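Local coordinates for protein virulence factor (Pectobacterium carotovorum, PDB 2W3Y) that is an S-palmitoylated virulence factor of a Drosophila pathogen that binds to lipid vesicles, at residues I65-F70 with A104-P109; N99-A104 with P189-Y194. All blocks are in the same frame, centred on the assembly; numbering follows the deposited sequence.

Interaction 1. Residues I65-F70 with A104-P109; sequences ILMERF and AFFTDP
Phe70 and Phe105 mark the closest backbone approach, their CA atoms still 10.0 Å apart, so side chains alone bridge helix 57-81 to the end of helix 91-105 and the start of strand 106-107. Phe70 meets two rings in different ways. Phe106 sends its CZ over the centre of one Phe70 face, 4.1 Å above the plane, and with the planes at 67° this is a T-shaped (edge-to-face) pair. Phe105 meets Phe70 obliquely, at 52°; the shortest contact is 3.6 Å from Phe70 CE1 to Phe105 CD2, while Phe70 CZ lies over the rim of a Phe105 face. The three rings make an aromatic cluster at a helix-to-strand junction: Phe105 ends the helix, and Phe106 is the first residue to leave helical backbone angles, consistent with the consecutive rings reaching Phe70 at different places. Met67, one turn before Phe70, adds a Met-aromatic contact. Its SD sits in the plane of the Phe106 ring, 3.8 Å from CE1, and bends at chi2 and chi3 (88°) bring CE to 3.9 Å from Phe106 CZ. Phe246 adds a ring beside Phe105, and Leu247 of helix 237-250 packs on Phe70.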
# COMPACT_ATOMS: atom_id res chain seq x y z
N ILE A 65 8.37 -3.57 -9.50
CA ILE A 65 7.46 -4.35 -10.34
C ILE A 65 6.86 -5.53 -9.60
O ILE A 65 5.64 -5.76 -9.67
CB ILE A 65 8.11 -4.87 -11.66
CG1 ILE A 65 8.73 -3.74 -12.49
CG2 ILE A 65 7.09 -5.68 -12.49
CD1 ILE A 65 7.88 -2.55 -12.72
N LEU A 66 7.70 -6.27 -8.89
CA LEU A 66 7.23 -7.40 -8.07
C LEU A 66 6.17 -7.01 -7.04
O LEU A 66 5.14 -7.69 -6.90
CB LEU A 66 8.41 -8.06 -7.37
CG LEU A 66 9.37 -8.89 -8.24
CD1 LEU A 66 10.61 -9.29 -7.41
CD2 LEU A 66 8.67 -10.13 -8.83
N MET A 67 6.41 -5.92 -6.31
CA MET A 67 5.49 -5.52 -5.25
C MET A 67 4.13 -5.05 -5.80
O MET A 67 3.09 -5.38 -5.22
CB MET A 67 6.14 -4.46 -4.34
CG MET A 67 7.22 -4.99 -3.38
SD MET A 67 6.76 -6.34 -2.24
CE MET A 67 7.08 -7.83 -3.16
N GLU A 68 4.14 -4.30 -6.92
CA GLU A 68 2.88 -3.88 -7.57
C GLU A 68 2.05 -5.10 -8.02
O GLU A 68 0.81 -5.10 -7.96
CB GLU A 68 3.12 -2.91 -8.73
CG GLU A 68 3.74 -1.56 -8.30
CD GLU A 68 3.54 -0.40 -9.30
OE1 GLU A 68 2.94 -0.59 -10.39
OE2 GLU A 68 3.98 0.73 -8.97
N ARG A 69 2.75 -6.14 -8.46
CA ARG A 69 2.11 -7.39 -8.86
C ARG A 69 1.50 -8.13 -7.67
O ARG A 69 0.39 -8.66 -7.78
CB ARG A 69 3.09 -8.29 -9.62
CG ARG A 69 3.46 -7.74 -11.01
CD ARG A 69 4.44 -8.66 -11.72
NE ARG A 69 3.71 -9.77 -12.33
CZ ARG A 69 4.28 -10.83 -12.92
NH1 ARG A 69 5.60 -10.95 -12.98
NH2 ARG A 69 3.50 -11.77 -13.45
N PHE A 70 2.23 -8.17 -6.56
CA PHE A 70 1.73 -8.74 -5.29
C PHE A 70 0.51 -7.97 -4.76
O PHE A 70 -0.48 -8.58 -4.32
CB PHE A 70 2.84 -8.79 -4.23
CG PHE A 70 3.63 -10.09 -4.23
CD1 PHE A 70 3.02 -11.30 -3.89
CD2 PHE A 70 5.00 -10.09 -4.54
CE1 PHE A 70 3.76 -12.50 -3.88
CE2 PHE A 70 5.75 -11.27 -4.54
CZ PHE A 70 5.13 -12.48 -4.21
N ALA A 104 4.65 -17.19 2.99
CA ALA A 104 5.12 -17.78 1.75
C ALA A 104 6.31 -17.06 1.10
O ALA A 104 7.26 -17.71 0.67
CB ALA A 104 3.97 -17.90 0.76
N PHE A 105 6.25 -15.73 1.05
CA PHE A 105 7.21 -14.95 0.26
C PHE A 105 7.91 -13.82 1.02
O PHE A 105 8.74 -13.11 0.47
CB PHE A 105 6.51 -14.33 -0.96
CG PHE A 105 5.75 -15.31 -1.80
CD1 PHE A 105 6.43 -16.18 -2.64
CD2 PHE A 105 4.37 -15.33 -1.78
CE1 PHE A 105 5.73 -17.07 -3.45
CE2 PHE A 105 3.65 -16.23 -2.58
CZ PHE A 105 4.33 -17.10 -3.42
N PHE A 106 7.57 -13.66 2.29
CA PHE A 106 8.02 -12.48 3.02
C PHE A 106 8.65 -12.83 4.37
O PHE A 106 8.56 -13.97 4.85
CB PHE A 106 6.86 -11.50 3.24
CG PHE A 106 6.30 -10.91 1.97
CD1 PHE A 106 6.67 -9.65 1.55
CD2 PHE A 106 5.38 -11.62 1.19
CE1 PHE A 106 6.17 -9.10 0.37
CE2 PHE A 106 4.87 -11.09 0.02
CZ PHE A 106 5.27 -9.82 -0.39
N THR A 107 9.26 -11.84 4.99
CA THR A 107 9.89 -12.02 6.28
C THR A 107 9.52 -10.84 7.19
O THR A 107 8.82 -9.93 6.75
CB THR A 107 11.42 -12.23 6.10
OG1 THR A 107 12.01 -12.60 7.36
CG2 THR A 107 12.11 -11.00 5.52
N ASP A 108 9.97 -10.88 8.44
CA ASP A 108 9.63 -9.88 9.47
C ASP A 108 8.15 -9.46 9.42
O ASP A 108 7.84 -8.28 9.19
CB ASP A 108 10.56 -8.66 9.40
CG ASP A 108 12.00 -9.00 9.75
OD1 ASP A 108 12.24 -9.92 10.58
OD2 ASP A 108 12.89 -8.34 9.21
N PRO A 109 7.24 -10.41 9.63
CA PRO A 109 5.82 -10.04 9.54
C PRO A 109 5.43 -8.97 10.57
O PRO A 109 5.95 -8.97 11.70
CB PRO A 109 5.09 -11.37 9.83
CG PRO A 109 6.10 -12.23 10.53
CD PRO A 109 7.43 -11.83 9.99

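Interaction 2. Residues N99-A104 with P189-Y194; sequences NQLIPA and PRFLIY
Ile102 and Phe191 make the closest backbone approach, CA atoms 8.7 Å apart, where helix 91-105 packs over strand 185-198. The Phe191 ring and two aliphatic branches bridge that distance. Phe191 points toward the helix, its CG anti to the backbone N (chi1 172°), and the ring thereby reaches two successive helix residues. The closer of the two contacts is made by Ile102: CD1 comes within 3.8 Å of Phe191 CD2, and chi1 of -61° sets CG1, which carries that methyl, beside the backbone N. Leu101 packs more loosely: its side chain crosses that of Phe191 at about a right angle, with CD1 4.1 Å from Phe191 CZ. Both methyls come obliquely to the ring, and no hydrogen bond joins the segments, so the contact is purely apolar.

This is helix-on-sheet packing against an inner strand of the mixed sheet. Phe191 is hydrogen-bonded through its backbone to Gly226 of strand 214-228, whereas Arg190 and Leu192 pair with Thr174 and Tyr172 of strand 166-179. Strand alternation turns Leu192 and Tyr194 to the other sheet face, where Tyr194 touches the bound palmitic acid; the side chain of Phe191 is about 13 Å from the bound palmitic acid.

The remainder of the helix turn is different in character. Asn99 and Pro103 are exposed, and their side chains make no contact with 189-194. Pro103 also has no backbone N-H to give to the preceding turn, consistent with the kink here, and Ala104 N to Leu101 O is a weak bond of 3.3 Å. On the buried side, Leu101 also meets Ala74 and Phe14, which places it between the sheet and the neighbouring helices 57-81 and 9-18.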
# COMPACT_ATOMS: atom_id res chain seq x y z
N ASN A 99 -2.33 -12.72 5.18
CA ASN A 99 -1.81 -13.76 6.08
C ASN A 99 -1.47 -15.08 5.36
O ASN A 99 -0.86 -15.97 5.93
CB ASN A 99 -2.80 -14.04 7.22
CG ASN A 99 -2.79 -12.96 8.30
OD1 ASN A 99 -1.80 -12.23 8.48
ND2 ASN A 99 -3.89 -12.87 9.04
N GLN A 100 -1.88 -15.19 4.10
CA GLN A 100 -1.53 -16.32 3.25
C GLN A 100 -0.27 -16.03 2.44
O GLN A 100 0.60 -16.91 2.31
CB GLN A 100 -2.70 -16.71 2.35
CG GLN A 100 -3.92 -17.22 3.11
CD GLN A 100 -3.63 -18.45 3.96
OE1 GLN A 100 -3.82 -18.44 5.17
NE2 GLN A 100 -3.16 -19.52 3.32
N LEU A 101 -0.15 -14.80 1.94
CA LEU A 101 1.02 -14.35 1.16
C LEU A 101 2.30 -14.21 1.98
O LEU A 101 3.38 -14.59 1.51
CB LEU A 101 0.73 -12.99 0.46
CG LEU A 101 -0.33 -12.97 -0.65
CD1 LEU A 101 -0.68 -11.55 -1.11
CD2 LEU A 101 0.04 -13.87 -1.84
N ILE A 102 2.18 -13.65 3.18
CA ILE A 102 3.33 -13.25 4.01
C ILE A 102 4.29 -14.41 4.42
O ILE A 102 5.48 -14.31 4.19
CB ILE A 102 2.88 -12.36 5.25
CG1 ILE A 102 2.19 -11.05 4.79
CG2 ILE A 102 4.05 -12.07 6.23
CD1 ILE A 102 2.97 -10.20 3.82
N PRO A 103 3.76 -15.50 5.01
CA PRO A 103 4.61 -16.65 5.36
C PRO A 103 5.32 -17.26 4.14
O PRO A 103 6.46 -17.73 4.25
CB PRO A 103 3.62 -17.65 5.94
CG PRO A 103 2.46 -16.85 6.38
CD PRO A 103 2.35 -15.74 5.40
N ALA A 104 4.65 -17.19 2.99
CA ALA A 104 5.12 -17.78 1.75
C ALA A 104 6.31 -17.06 1.10
O ALA A 104 7.26 -17.71 0.67
CB ALA A 104 3.97 -17.90 0.76
N PRO A 189 12.48 -3.84 0.49
CA PRO A 189 11.13 -3.73 -0.05
C PRO A 189 10.06 -4.29 0.90
O PRO A 189 10.16 -5.44 1.34
CB PRO A 189 11.20 -4.56 -1.33
CG PRO A 189 12.27 -5.60 -1.07
CD PRO A 189 13.16 -5.08 0.05
N ARG A 190 9.04 -3.48 1.20
CA ARG A 190 7.92 -3.91 2.09
C ARG A 190 6.55 -3.89 1.40
O ARG A 190 6.26 -2.96 0.62
CB ARG A 190 7.85 -3.01 3.34
CG ARG A 190 9.04 -3.09 4.28
CD ARG A 190 8.89 -2.05 5.43
NE ARG A 190 9.33 -0.69 5.06
CZ ARG A 190 8.90 0.44 5.64
NH1 ARG A 190 8.02 0.39 6.63
NH2 ARG A 190 9.36 1.63 5.23
N PHE A 191 5.73 -4.91 1.70
CA PHE A 191 4.35 -5.05 1.28
C PHE A 191 3.47 -4.73 2.51
O PHE A 191 3.63 -5.35 3.57
CB PHE A 191 4.12 -6.50 0.80
CG PHE A 191 2.68 -6.87 0.51
CD1 PHE A 191 2.14 -6.70 -0.76
CD2 PHE A 191 1.88 -7.46 1.50
CE1 PHE A 191 0.81 -7.09 -1.03
CE2 PHE A 191 0.57 -7.84 1.24
CZ PHE A 191 0.03 -7.65 -0.01
N LEU A 192 2.59 -3.74 2.37
CA LEU A 192 1.77 -3.23 3.50
C LEU A 192 0.29 -3.03 3.13
O LEU A 192 -0.00 -2.44 2.10
CB LEU A 192 2.35 -1.91 4.02
CG LEU A 192 3.77 -1.96 4.61
CD1 LEU A 192 4.47 -0.60 4.62
CD2 LEU A 192 3.77 -2.60 6.01
N ILE A 193 -0.63 -3.53 3.98
CA ILE A 193 -2.06 -3.22 3.85
C ILE A 193 -2.54 -2.59 5.15
O ILE A 193 -2.45 -3.21 6.20
CB ILE A 193 -2.98 -4.43 3.51
CG1 ILE A 193 -2.36 -5.41 2.47
CG2 ILE A 193 -4.39 -3.92 3.10
CD1 ILE A 193 -2.45 -4.97 0.99
N TYR A 194 -2.98 -1.34 5.07
CA TYR A 194 -3.44 -0.58 6.25
C TYR A 194 -4.90 -0.28 6.05
O TYR A 194 -5.33 -0.06 4.91
CB TYR A 194 -2.67 0.74 6.40
CG TYR A 194 -1.30 0.63 7.02
CD1 TYR A 194 -0.55 -0.55 6.97
CD2 TYR A 194 -0.72 1.74 7.61
CE1 TYR A 194 0.72 -0.62 7.54
CE2 TYR A 194 0.54 1.68 8.17
CZ TYR A 194 1.26 0.51 8.13
OH TYR A 194 2.51 0.49 8.71

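Overall arrangement
Both contacts belong to the buried core: every touching residue is buried, and their centres lie 6 Å apart. They share Ala104 and helix 91-105, but interaction 1 ties the end of that helix and the start of strand 106-107 to helix 57-81, whereas interaction 2 lays its preceding turn on strand 185-198. The first buries more surface, 176 against 115 Å², and rests on aromatic rings and sulfur; the second is aliphatic methyls on one ring. Phe106 and Phe191 join them, with Phe106 CE1 3.3 Å from Phe191 CB, a tight approach. Strand 185-198, used by interaction 2, also carries Tyr194, which touches the palmitic acid.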